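Local coordinates for protein cGAS/DncV-like nucleotidyltransferase in E. coli homolog (Elizabethkingia meningoseptica ATCC 13253 = NBRC 12535, PDB 6E0O) that synthesises cyclic nucleotide second messengers in a CBASS antiphage system, probably joining two ATP into 3',3'-c-di-AMP with magnesium as cofactor, at residues E180-N183 with Y189-M192; K158-S161 with K165-I168; D206-D211 with M282-N287; R35-N40 with E106-N111. One frame throughout, in Å; residues are numbered along the deposited sequence.

Contact 1: residues E180-N183 with Y189-M192; sequences EKTN and YKRM
Thr182 and the backbone of Lys190 meet in the tight part of this contact: Lys190 N donates a hydrogen bond to Thr182 OG1 at 3.0 Å, and the bond is close to straight (168°). To reach that N-H the hydroxyl is swung off the usual staggered positions (chi1 -138°), and the first carbons of the Lys190 chain close over it, CG lying 3.6 Å from Thr182 OG1. Just beside this, Lys181 is laid across Tyr189 at about a right angle. Its CD sits over one face of the phenol ring as a CH-pi contact, 3.9 Å from the centroid and displaced toward the rim, while Lys181 CG rides above Tyr189 CB and CG. The two segments belong to successive helices, 171-184 and 188-205, joined by a short turn. The bond to Thr182 therefore engages an N-H in the first turn of the second helix, where no earlier turn supplies a carbonyl, and Thr185 OG1 in the turn does the same for Tyr189 N. The polar tips run past the turn into other parts of the fold: Lys181 NZ bonds Asn228 OD1 and Val226 O and makes a cation-pi contact with Tyr224, Tyr189 OH bonds Glu220 O, and Lys190, extended beyond CG, carries NZ to the carbonyl of Asn52, a residue of the likely GTP site. The loose side is the outer surface of the first helix. There Glu180 and Asn183 start away from the second helix and are exposed, their side chains making no contact with residues 189-192.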
loop_
_atom_site.group_PDB
_atom_site.type_symbol
_atom_site.label_atom_id
_atom_site.label_comp_id
_atom_site.label_asym_id
_atom_site.label_seq_id
_atom_site.Cartn_x
_atom_site.Cartn_y
_atom_site.Cartn_z
ATOM N N GLU A 180 0.555 -13.018 7.159
ATOM C CA GLU A 180 0.888 -13.834 8.321
ATOM C C GLU A 180 0.430 -13.167 9.619
ATOM O O GLU A 180 -0.162 -13.816 10.493
ATOM C CB GLU A 180 2.393 -14.103 8.337
ATOM C CG GLU A 180 2.853 -14.998 9.473
ATOM C CD GLU A 180 2.441 -16.449 9.302
ATOM O OE1 GLU A 180 2.093 -16.850 8.175
ATOM O OE2 GLU A 180 2.460 -17.187 10.307
ATOM N N LYS A 181 0.698 -11.871 9.771
ATOM C CA LYS A 181 0.311 -11.209 11.011
ATOM C C LYS A 181 -1.200 -11.214 11.186
ATOM O O LYS A 181 -1.705 -11.469 12.290
ATOM C CB LYS A 181 0.852 -9.787 11.091
ATOM C CG LYS A 181 0.598 -9.173 12.462
ATOM C CD LYS A 181 1.077 -7.742 12.523
ATOM C CE LYS A 181 0.887 -7.116 13.899
ATOM N NZ LYS A 181 1.892 -7.644 14.863
ATOM N N THR A 182 -1.955 -10.938 10.118
ATOM C CA THR A 182 -3.407 -10.954 10.283
ATOM C C THR A 182 -3.890 -12.355 10.632
ATOM O O THR A 182 -4.796 -12.523 11.455
ATOM C CB THR A 182 -4.110 -10.335 9.070
ATOM O OG1 THR A 182 -5.176 -9.514 9.574
ATOM C CG2 THR A 182 -4.645 -11.344 8.110
ATOM N N ASN A 183 -3.260 -13.371 10.062
ATOM C CA ASN A 183 -3.639 -14.739 10.389
ATOM C C ASN A 183 -3.360 -15.093 11.839
ATOM O O ASN A 183 -4.028 -15.979 12.378
ATOM C CB ASN A 183 -2.932 -15.711 9.447
ATOM C CG ASN A 183 -3.472 -15.648 8.023
ATOM O OD1 ASN A 183 -4.506 -15.039 7.761
ATOM N ND2 ASN A 183 -2.767 -16.281 7.103
ATOM N N TYR A 189 -5.223 -7.575 12.644
ATOM C CA TYR A 189 -4.190 -6.680 12.116
ATOM C C TYR A 189 -4.739 -5.845 10.947
ATOM O O TYR A 189 -4.723 -4.606 10.977
ATOM C CB TYR A 189 -2.922 -7.460 11.710
ATOM C CG TYR A 189 -2.021 -6.643 10.809
ATOM C CD1 TYR A 189 -1.520 -5.418 11.230
ATOM C CD2 TYR A 189 -1.713 -7.071 9.526
ATOM C CE1 TYR A 189 -0.745 -4.647 10.402
ATOM C CE2 TYR A 189 -0.930 -6.294 8.686
ATOM C CZ TYR A 189 -0.447 -5.089 9.131
ATOM O OH TYR A 189 0.320 -4.321 8.283
ATOM N N LYS A 190 -5.249 -6.507 9.900
ATOM C CA LYS A 190 -5.711 -5.739 8.746
ATOM C C LYS A 190 -7.000 -4.991 9.050
ATOM O O LYS A 190 -7.241 -3.923 8.486
ATOM C CB LYS A 190 -5.869 -6.622 7.507
ATOM C CG LYS A 190 -4.531 -7.100 6.965
ATOM C CD LYS A 190 -4.650 -7.837 5.656
ATOM C CE LYS A 190 -3.276 -8.260 5.159
ATOM N NZ LYS A 190 -3.406 -9.009 3.879
ATOM N N ARG A 191 -7.839 -5.532 9.936
ATOM C CA ARG A 191 -9.059 -4.831 10.328
ATOM C C ARG A 191 -8.738 -3.514 11.019
ATOM O O ARG A 191 -9.399 -2.502 10.767
ATOM C CB ARG A 191 -9.924 -5.755 11.184
ATOM C CG ARG A 191 -10.543 -6.826 10.323
ATOM C CD ARG A 191 -11.293 -7.869 11.089
ATOM N NE ARG A 191 -11.631 -8.965 10.186
ATOM C CZ ARG A 191 -12.285 -10.053 10.550
ATOM N NH1 ARG A 191 -12.687 -10.181 11.804
ATOM N NH2 ARG A 191 -12.517 -11.007 9.666
ATOM N N MET A 192 -7.699 -3.501 11.859
ATOM C CA MET A 192 -7.267 -2.265 12.501
ATOM C C MET A 192 -6.640 -1.300 11.497
ATOM O O MET A 192 -6.876 -0.089 11.570
ATOM C CB MET A 192 -6.289 -2.591 13.628
ATOM C CG MET A 192 -6.947 -3.314 14.796
ATOM S SD MET A 192 -8.220 -2.323 15.619
ATOM C CE MET A 192 -9.591 -3.469 15.693
#

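Contact 2: residues K158-S161 with K165-I168; sequences KFYS and KEII. With nucleotides of chain B.
Phe159 and Ile167 form the side of this contact that faces the nucleotide. Ile167 CB lies over one face of the phenyl ring, 3.7 Å from its centroid, and CG2 of the same residue presses against Phe159 CZ at 3.3 Å. The ring reaches back over its partner because CG is held between the backbone N and carbonyl carbon (chi1 60°). In turn the ring points an edge at the base of A2 of chain B: Phe159 CE1 is 3.4 Å from C2, standing over the same face of the adenine that Ile167 CG2 covers near N6. The backbone adds one longish bond to the base, N6 of A2 of chain B donating to Ile168 O at 3.3 Å. All this hangs on an antiparallel beta hairpin, strands 152-160 and 166-169, within the nucleotidyltransferase domain. Phe159 and Ile167 are a hydrogen-bonded pair of it, with bonds of 2.9 Å (Phe159 N to Ile167 O) and 2.8 Å (Ile167 N to Phe159 O), while Ile138 and Cys140 of strand 135-147 touch the Phe159 side chain. On the other side of the sheet Tyr160 and Glu166 run side by side in the same direction, ring and carboxylate planes turned 40° apart. Near the turn, Ser161 N bonds Lys165 O, and Lys165 N returns a bond of 3.0 Å to Ser161 OG, a hydroxyl that also pairs with Asp163 OD1.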
loop_
_atom_site.group_PDB
_atom_site.type_symbol
_atom_site.label_atom_id
_atom_site.label_comp_id
_atom_site.label_asym_id
_atom_site.label_seq_id
_atom_site.Cartn_x
_atom_site.Cartn_y
_atom_site.Cartn_z
ATOM N N LYS A 158 12.382 -1.896 -8.518
ATOM C CA LYS A 158 12.882 -0.532 -8.526
ATOM C C LYS A 158 12.399 0.209 -9.763
ATOM O O LYS A 158 12.256 -0.367 -10.846
ATOM C CB LYS A 158 14.406 -0.503 -8.476
ATOM C CG LYS A 158 15.094 -1.013 -9.699
ATOM C CD LYS A 158 16.596 -0.786 -9.579
ATOM C CE LYS A 158 17.320 -1.316 -10.792
ATOM N NZ LYS A 158 18.793 -1.173 -10.622
ATOM N N PHE A 159 12.137 1.494 -9.583
ATOM C CA PHE A 159 11.818 2.365 -10.694
ATOM C C PHE A 159 12.265 3.767 -10.315
ATOM O O PHE A 159 12.782 3.997 -9.220
ATOM C CB PHE A 159 10.344 2.270 -11.086
ATOM C CG PHE A 159 9.389 2.643 -10.002
ATOM C CD1 PHE A 159 8.939 1.696 -9.098
ATOM C CD2 PHE A 159 8.896 3.934 -9.917
ATOM C CE1 PHE A 159 8.031 2.036 -8.111
ATOM C CE2 PHE A 159 7.991 4.283 -8.936
ATOM C CZ PHE A 159 7.554 3.333 -8.029
ATOM N N TYR A 160 12.088 4.700 -11.236
ATOM C CA TYR A 160 12.487 6.078 -11.024
ATOM C C TYR A 160 11.292 6.984 -11.231
ATOM O O TYR A 160 10.516 6.793 -12.167
ATOM C CB TYR A 160 13.628 6.450 -11.963
ATOM C CG TYR A 160 14.821 5.555 -11.725
ATOM C CD1 TYR A 160 14.917 4.310 -12.339
ATOM C CD2 TYR A 160 15.825 5.929 -10.848
ATOM C CE1 TYR A 160 15.995 3.481 -12.108
ATOM C CE2 TYR A 160 16.912 5.108 -10.612
ATOM C CZ TYR A 160 16.993 3.885 -11.246
ATOM O OH TYR A 160 18.070 3.060 -11.012
ATOM N N SER A 161 11.141 7.959 -10.341
ATOM C CA SER A 161 10.093 8.946 -10.504
ATOM C C SER A 161 10.535 10.004 -11.506
ATOM O O SER A 161 11.727 10.170 -11.788
ATOM C CB SER A 161 9.772 9.603 -9.166
ATOM O OG SER A 161 10.858 10.393 -8.721
ATOM N N LYS A 165 13.784 10.455 -8.328
ATOM C CA LYS A 165 14.009 9.619 -7.162
ATOM C C LYS A 165 14.057 8.159 -7.575
ATOM O O LYS A 165 13.293 7.717 -8.435
ATOM C CB LYS A 165 12.895 9.810 -6.139
ATOM C CG LYS A 165 12.831 11.216 -5.592
ATOM C CD LYS A 165 11.928 11.322 -4.389
ATOM C CE LYS A 165 10.490 11.498 -4.796
ATOM N NZ LYS A 165 9.676 11.916 -3.619
ATOM N N GLU A 166 14.963 7.415 -6.953
ATOM C CA GLU A 166 14.957 5.966 -7.051
ATOM C C GLU A 166 13.944 5.426 -6.052
ATOM O O GLU A 166 14.077 5.643 -4.846
ATOM C CB GLU A 166 16.347 5.408 -6.763
ATOM C CG GLU A 166 16.444 3.910 -7.020
ATOM C CD GLU A 166 17.797 3.343 -6.666
ATOM O OE1 GLU A 166 18.202 3.481 -5.495
ATOM O OE2 GLU A 166 18.452 2.765 -7.558
ATOM N N ILE A 167 12.913 4.763 -6.554
ATOM C CA ILE A 167 11.849 4.206 -5.734
ATOM C C ILE A 167 12.036 2.697 -5.701
ATOM O O ILE A 167 12.156 2.057 -6.749
ATOM C CB ILE A 167 10.468 4.570 -6.302
ATOM C CG1 ILE A 167 10.348 6.073 -6.579
ATOM C CG2 ILE A 167 9.370 4.117 -5.348
ATOM C CD1 ILE A 167 10.487 6.949 -5.363
ATOM N N ILE A 168 12.078 2.132 -4.504
ATOM C CA ILE A 168 12.258 0.698 -4.342
ATOM C C ILE A 168 11.139 0.170 -3.456
ATOM O O ILE A 168 10.586 0.887 -2.616
ATOM C CB ILE A 168 13.649 0.316 -3.782
ATOM C CG1 ILE A 168 13.815 0.812 -2.353
ATOM C CG2 ILE A 168 14.755 0.868 -4.684
ATOM C CD1 ILE A 168 15.088 0.314 -1.693
ATOM P P A B 2 2.046 7.841 -4.173
ATOM O OP1 A B 2 3.526 7.964 -4.239
ATOM O OP2 A B 2 1.203 9.019 -4.514
ATOM O "O5'" A B 2 1.617 6.645 -5.137
ATOM C "C5'" A B 2 1.525 6.828 -6.548
ATOM C "C4'" A B 2 1.669 5.521 -7.289
ATOM O "O4'" A B 2 3.040 5.062 -7.158
ATOM C "C3'" A B 2 0.785 4.387 -6.779
ATOM O "O3'" A B 2 0.370 3.558 -7.864
ATOM C "C2'" A B 2 1.715 3.614 -5.854
ATOM O "O2'" A B 2 1.392 2.246 -5.698
ATOM C "C1'" A B 2 3.070 3.794 -6.534
ATOM N N9 A B 2 4.184 3.789 -5.586
ATOM C C8 A B 2 4.534 4.794 -4.714
ATOM N N7 A B 2 5.575 4.515 -3.972
ATOM C C5 A B 2 5.930 3.233 -4.371
ATOM C C6 A B 2 6.954 2.359 -3.958
ATOM N N6 A B 2 7.861 2.638 -3.020
ATOM N N1 A B 2 7.017 1.171 -4.579
ATOM C C2 A B 2 6.126 0.858 -5.519
ATOM N N3 A B 2 5.120 1.591 -5.994
ATOM C C4 A B 2 5.080 2.778 -5.369
#

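Contact 3: residues D206-D211 with M282-N287; sequences DGEIAD and MQKCWN
Glu208 and Lys284 pair through a salt bridge in which Lys284 NZ donates to Glu208 OE2 at 2.8 Å. The ammonium comes to the carboxylate oxygen on its anti side, 19° out of the carboxylate plane. Both chains have to bend to make the bond. Glu208 turns at chi2 (67°), bringing its carboxylate across the lysine chain at about a right angle; Lys284 kinks at chi2 too (-68°) and then runs straight to NZ. Because the chains cross, carbon as well as charge touches: Glu208 CG is 3.9 Å from Lys284 CD. Further down, Ile209 CG2 meets Lys284 CG at 3.8 Å, the two side chains running alongside but pointing opposite ways. The ion pair thus has a small apolar foot beneath it, and Ile209 also rests on Asn200, Leu203 and Phe281. The main chains themselves stay apart, the nearest CA atoms being those of Glu208 and Lys284, 8.0 Å from each other. On the helix side the backbone is satisfied in the ordinary way, Trp286 N bonding Met282 O at 2.8 Å and Asn287 N bonding Gln283 O at 2.9 Å. On the loop side Gly207, with positive phi, is the first residue to leave helical geometry after helix 188-205, and two bonds turn back into the last turn. What forms here at the surface is a Schellman motif, from which the chain leaves toward helix 216-224, with the residue after its glycine tied by a salt bridge to helix 275-289 in the helical part of the enzyme.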
loop_
_atom_site.group_PDB
_atom_site.type_symbol
_atom_site.label_atom_id
_atom_site.label_comp_id
_atom_site.label_asym_id
_atom_site.label_seq_id
_atom_site.Cartn_x
_atom_site.Cartn_y
_atom_site.Cartn_z
ATOM N N ASP A 206 -12.252 16.376 6.735
ATOM C CA ASP A 206 -12.602 17.416 7.690
ATOM C C ASP A 206 -11.576 18.541 7.740
ATOM O O ASP A 206 -11.807 19.533 8.440
ATOM C CB ASP A 206 -12.707 16.821 9.098
ATOM C CG ASP A 206 -13.927 15.947 9.285
ATOM O OD1 ASP A 206 -14.865 16.020 8.457
ATOM O OD2 ASP A 206 -13.942 15.179 10.273
ATOM N N GLY A 207 -10.453 18.401 7.043
ATOM C CA GLY A 207 -9.400 19.392 7.104
ATOM C C GLY A 207 -8.584 19.362 8.371
ATOM O O GLY A 207 -7.878 20.323 8.664
ATOM N N GLU A 208 -8.659 18.275 9.134
ATOM C CA GLU A 208 -7.966 18.203 10.411
ATOM C C GLU A 208 -6.503 17.819 10.248
ATOM O O GLU A 208 -5.679 18.181 11.092
ATOM C CB GLU A 208 -8.680 17.192 11.307
ATOM C CG GLU A 208 -8.196 17.168 12.731
ATOM C CD GLU A 208 -8.515 18.444 13.472
ATOM O OE1 GLU A 208 -9.482 19.135 13.087
ATOM O OE2 GLU A 208 -7.802 18.757 14.442
ATOM N N ILE A 209 -6.169 17.069 9.196
ATOM C CA ILE A 209 -4.791 16.721 8.877
ATOM C C ILE A 209 -4.596 16.883 7.376
ATOM O O ILE A 209 -5.550 16.855 6.595
ATOM C CB ILE A 209 -4.407 15.288 9.315
ATOM C CG1 ILE A 209 -5.210 14.248 8.533
ATOM C CG2 ILE A 209 -4.592 15.128 10.822
ATOM C CD1 ILE A 209 -4.902 12.817 8.915
ATOM N N ALA A 210 -3.340 17.064 6.978
ATOM C CA ALA A 210 -3.005 17.145 5.567
ATOM C C ALA A 210 -3.170 15.775 4.927
ATOM O O ALA A 210 -3.047 14.738 5.586
ATOM C CB ALA A 210 -1.559 17.605 5.394
ATOM N N ASP A 211 -3.440 15.775 3.624
ATOM C CA ASP A 211 -3.682 14.518 2.929
ATOM C C ASP A 211 -2.429 13.667 2.798
ATOM O O ASP A 211 -2.535 12.534 2.320
ATOM C CB ASP A 211 -4.347 14.742 1.566
ATOM C CG ASP A 211 -3.481 15.513 0.602
ATOM O OD1 ASP A 211 -2.331 15.851 0.948
ATOM O OD2 ASP A 211 -3.961 15.781 -0.519
ATOM N N MET A 282 -1.599 9.528 15.556
ATOM C CA MET A 282 -2.241 8.762 16.625
ATOM C C MET A 282 -3.060 9.667 17.543
ATOM O O MET A 282 -4.161 9.311 17.968
ATOM C CB MET A 282 -1.182 8.023 17.449
ATOM C CG MET A 282 -0.570 6.809 16.789
ATOM S SD MET A 282 -1.780 5.544 16.362
ATOM C CE MET A 282 -1.904 5.855 14.626
ATOM N N GLN A 283 -2.520 10.835 17.888
ATOM C CA GLN A 283 -3.263 11.770 18.721
ATOM C C GLN A 283 -4.563 12.185 18.047
ATOM O O GLN A 283 -5.618 12.244 18.691
ATOM C CB GLN A 283 -2.393 12.988 18.991
ATOM C CG GLN A 283 -3.092 14.106 19.689
ATOM C CD GLN A 283 -2.140 15.232 20.005
ATOM O OE1 GLN A 283 -1.814 16.047 19.144
ATOM N NE2 GLN A 283 -1.673 15.270 21.234
ATOM N N LYS A 284 -4.504 12.514 16.755
ATOM C CA LYS A 284 -5.711 12.928 16.048
ATOM C C LYS A 284 -6.731 11.799 16.005
ATOM O O LYS A 284 -7.938 12.033 16.159
ATOM C CB LYS A 284 -5.368 13.386 14.631
ATOM C CG LYS A 284 -4.533 14.646 14.560
ATOM C CD LYS A 284 -5.295 15.856 15.034
ATOM C CE LYS A 284 -4.554 17.128 14.651
ATOM N NZ LYS A 284 -5.186 18.330 15.244
ATOM N N CYS A 285 -6.262 10.565 15.805
ATOM C CA CYS A 285 -7.169 9.423 15.818
ATOM C C CYS A 285 -7.807 9.261 17.188
ATOM O O CYS A 285 -9.019 9.057 17.304
ATOM C CB CYS A 285 -6.424 8.148 15.430
ATOM S SG CYS A 285 -5.916 8.060 13.699
ATOM N N TRP A 286 -6.988 9.300 18.241
ATOM C CA TRP A 286 -7.506 9.165 19.598
ATOM C C TRP A 286 -8.589 10.194 19.884
ATOM O O TRP A 286 -9.659 9.860 20.405
ATOM C CB TRP A 286 -6.348 9.330 20.573
ATOM C CG TRP A 286 -6.711 9.208 22.010
ATOM C CD1 TRP A 286 -7.028 10.218 22.862
ATOM C CD2 TRP A 286 -6.748 8.002 22.775
ATOM N NE1 TRP A 286 -7.272 9.714 24.117
ATOM C CE2 TRP A 286 -7.105 8.355 24.088
ATOM C CE3 TRP A 286 -6.518 6.657 22.473
ATOM C CZ2 TRP A 286 -7.238 7.414 25.098
ATOM C CZ3 TRP A 286 -6.653 5.724 23.476
ATOM C CH2 TRP A 286 -7.006 6.105 24.774
ATOM N N ASN A 287 -8.327 11.454 19.537
ATOM C CA ASN A 287 -9.286 12.517 19.802
ATOM C C ASN A 287 -10.558 12.335 18.980
ATOM O O ASN A 287 -11.668 12.535 19.490
ATOM C CB ASN A 287 -8.651 13.873 19.490
ATOM C CG ASN A 287 -7.535 14.237 20.445
ATOM O OD1 ASN A 287 -7.379 13.628 21.498
ATOM N ND2 ASN A 287 -6.763 15.260 20.088
#

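Contact 4: residues R35-N40 with E106-N111; sequences RAKFGN and EEALRN
The Phe38 ring meets Ala108 obliquely, Ala108 CB coming within 4.5 Å of Phe38 CE2, while one face of the phenyl is topped by its own neighbour: Lys37 CG stands 4.1 Å above the plane, over the centre. Met66 and Tyr68 of strand 62-68 and earlier turns of helix 98-113 also touch Phe38. Two guanidinium groups use their edges, neither of them across the contact. Arg35 NH1 donates to Gly39 O at 2.8 Å and bonds Val42 O as well, tying its helix to the chain beyond it around Gly39, which has positive phi and follows helix 21-38. Arg110 pairs within helix 98-113, its NH1 pointing in the guanidinium plane at Glu106 OE2 and taking the anti lone pair in a salt bridge of 3.0 Å. Between the helices the connection is made by Lys37. With CG anti to the backbone N (chi1 -178°), the chain sets out toward helix 98-113; bends at chi3 and chi4 then curl it round the methyl of Ala108, with CE 3.8 Å from Ala108 CB, and deliver NZ to Glu107. The direct salt bridge from Lys37 NZ to Glu107 OE2 is long, 3.6 Å, and a water fills in: it accepts from Lys37 NZ, donates to Glu107 OE2 at 2.6 Å and accepts from Asn111 ND2. The charges are in part linked through that water at the exposed Glu107, with plain methyl packing beneath, which suggests that the apolar packing on Ala108 carries much of the contact, the long ion pair probably adding only modestly.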
loop_
_atom_site.group_PDB
_atom_site.type_symbol
_atom_site.label_atom_id
_atom_site.label_comp_id
_atom_site.label_asym_id
_atom_site.label_seq_id
_atom_site.Cartn_x
_atom_site.Cartn_y
_atom_site.Cartn_z
ATOM N N ARG A 35 0.624 -6.534 -22.757
ATOM C CA ARG A 35 1.160 -7.722 -23.413
ATOM C C ARG A 35 1.329 -7.495 -24.909
ATOM O O ARG A 35 2.232 -8.070 -25.528
ATOM C CB ARG A 35 0.254 -8.929 -23.174
ATOM C CG ARG A 35 0.150 -9.385 -21.732
ATOM C CD ARG A 35 1.421 -10.034 -21.237
ATOM N NE ARG A 35 1.310 -10.327 -19.809
ATOM C CZ ARG A 35 2.340 -10.623 -19.023
ATOM N NH1 ARG A 35 3.560 -10.689 -19.525
ATOM N NH2 ARG A 35 2.146 -10.842 -17.730
ATOM N N ALA A 36 0.465 -6.675 -25.517
ATOM C CA ALA A 36 0.577 -6.427 -26.951
ATOM C C ALA A 36 1.939 -5.849 -27.314
ATOM O O ALA A 36 2.453 -6.107 -28.406
ATOM C CB ALA A 36 -0.539 -5.494 -27.419
ATOM N N LYS A 37 2.542 -5.076 -26.417
ATOM C CA LYS A 37 3.866 -4.522 -26.669
ATOM C C LYS A 37 4.992 -5.361 -26.082
ATOM O O LYS A 37 6.024 -5.545 -26.737
ATOM C CB LYS A 37 3.969 -3.090 -26.132
ATOM C CG LYS A 37 5.328 -2.460 -26.424
ATOM C CD LYS A 37 5.384 -0.954 -26.152
ATOM C CE LYS A 37 4.508 -0.135 -27.092
ATOM N NZ LYS A 37 4.931 -0.176 -28.523
ATOM N N PHE A 38 4.816 -5.881 -24.870
ATOM C CA PHE A 38 5.919 -6.464 -24.123
ATOM C C PHE A 38 5.923 -7.985 -24.098
ATOM O O PHE A 38 6.944 -8.574 -23.714
ATOM C CB PHE A 38 5.903 -5.940 -22.685
ATOM C CG PHE A 38 6.161 -4.466 -22.585
ATOM C CD1 PHE A 38 7.437 -3.965 -22.741
ATOM C CD2 PHE A 38 5.129 -3.584 -22.343
ATOM C CE1 PHE A 38 7.676 -2.609 -22.646
ATOM C CE2 PHE A 38 5.364 -2.228 -22.250
ATOM C CZ PHE A 38 6.633 -1.742 -22.400
ATOM N N GLY A 39 4.824 -8.626 -24.475
ATOM C CA GLY A 39 4.798 -10.076 -24.473
ATOM C C GLY A 39 5.148 -10.627 -23.106
ATOM O O GLY A 39 4.692 -10.133 -22.066
ATOM N N ASN A 40 5.966 -11.674 -23.100
ATOM C CA ASN A 40 6.359 -12.327 -21.861
ATOM C C ASN A 40 7.585 -11.708 -21.216
ATOM O O ASN A 40 8.081 -12.236 -20.213
ATOM C CB ASN A 40 6.599 -13.810 -22.076
ATOM C CG ASN A 40 5.306 -14.625 -22.031
ATOM O OD1 ASN A 40 4.328 -14.218 -21.420
ATOM N ND2 ASN A 40 5.311 -15.794 -22.675
ATOM N N GLU A 106 3.719 3.939 -21.492
ATOM C CA GLU A 106 2.706 4.951 -21.766
ATOM C C GLU A 106 2.147 4.796 -23.175
ATOM O O GLU A 106 0.935 4.886 -23.388
ATOM C CB GLU A 106 3.316 6.337 -21.552
ATOM C CG GLU A 106 2.337 7.466 -21.706
ATOM C CD GLU A 106 2.957 8.832 -21.460
ATOM O OE1 GLU A 106 4.159 8.907 -21.125
ATOM O OE2 GLU A 106 2.237 9.837 -21.602
ATOM N N GLU A 107 3.020 4.521 -24.143
ATOM C CA GLU A 107 2.586 4.354 -25.526
ATOM C C GLU A 107 1.677 3.145 -25.673
ATOM O O GLU A 107 0.631 3.217 -26.326
ATOM C CB GLU A 107 3.828 4.201 -26.394
ATOM C CG GLU A 107 3.598 4.093 -27.858
ATOM C CD GLU A 107 4.902 4.215 -28.624
ATOM O OE1 GLU A 107 5.633 5.205 -28.406
ATOM O OE2 GLU A 107 5.200 3.309 -29.427
ATOM N N ALA A 108 2.067 2.014 -25.083
ATOM C CA ALA A 108 1.239 0.816 -25.152
ATOM C C ALA A 108 -0.149 1.092 -24.601
ATOM O O ALA A 108 -1.152 0.641 -25.164
ATOM C CB ALA A 108 1.908 -0.323 -24.379
ATOM N N LEU A 109 -0.223 1.843 -23.501
ATOM C CA LEU A 109 -1.509 2.146 -22.891
ATOM C C LEU A 109 -2.286 3.156 -23.723
ATOM O O LEU A 109 -3.491 2.991 -23.940
ATOM C CB LEU A 109 -1.283 2.630 -21.463
ATOM C CG LEU A 109 -0.691 1.569 -20.523
ATOM C CD1 LEU A 109 -0.226 2.202 -19.218
ATOM C CD2 LEU A 109 -1.718 0.480 -20.252
ATOM N N ARG A 110 -1.615 4.194 -24.222
ATOM C CA ARG A 110 -2.319 5.206 -25.002
ATOM C C ARG A 110 -2.887 4.626 -26.294
ATOM O O ARG A 110 -3.955 5.053 -26.752
ATOM C CB ARG A 110 -1.371 6.358 -25.326
ATOM C CG ARG A 110 -2.084 7.551 -25.915
ATOM C CD ARG A 110 -1.284 8.829 -25.920
ATOM N NE ARG A 110 -0.590 9.106 -24.697
ATOM C CZ ARG A 110 -1.241 9.586 -23.663
ATOM N NH1 ARG A 110 -0.618 9.858 -22.540
ATOM N NH2 ARG A 110 -2.556 9.785 -23.761
ATOM N N ASN A 111 -2.208 3.641 -26.888
ATOM C CA ASN A 111 -2.714 3.065 -28.129
ATOM C C ASN A 111 -4.095 2.472 -27.935
ATOM O O ASN A 111 -4.886 2.449 -28.882
ATOM C CB ASN A 111 -1.775 1.983 -28.656
ATOM C CG ASN A 111 -0.523 2.546 -29.252
ATOM O OD1 ASN A 111 -0.493 3.704 -29.665
ATOM N ND2 ASN A 111 0.521 1.729 -29.318
HETATM O O HOH W 1 3.384 1.670 -30.148
#

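In the fold
From the N terminus, contact 4 comes first: helix 21-38 is met by helix 98-113 after 65 intervening residues, both at the outer end of the nucleotidyltransferase domain. Contact 2 follows as a short hairpin closure in the same domain, beside the bound nucleotide. Its second strand, 166-169, runs on into helix 171-184, and the turn between that helix and 188-205 is closed by contact 1, on the opposite side of the chain's centre from contacts 2 and 4. Helix 188-205 then leads to 206-211, where contact 3 closes the longest loop, 70 intervening residues, onto helix 275-289. The four loops lie in series; none nests or crosses, and none touches another.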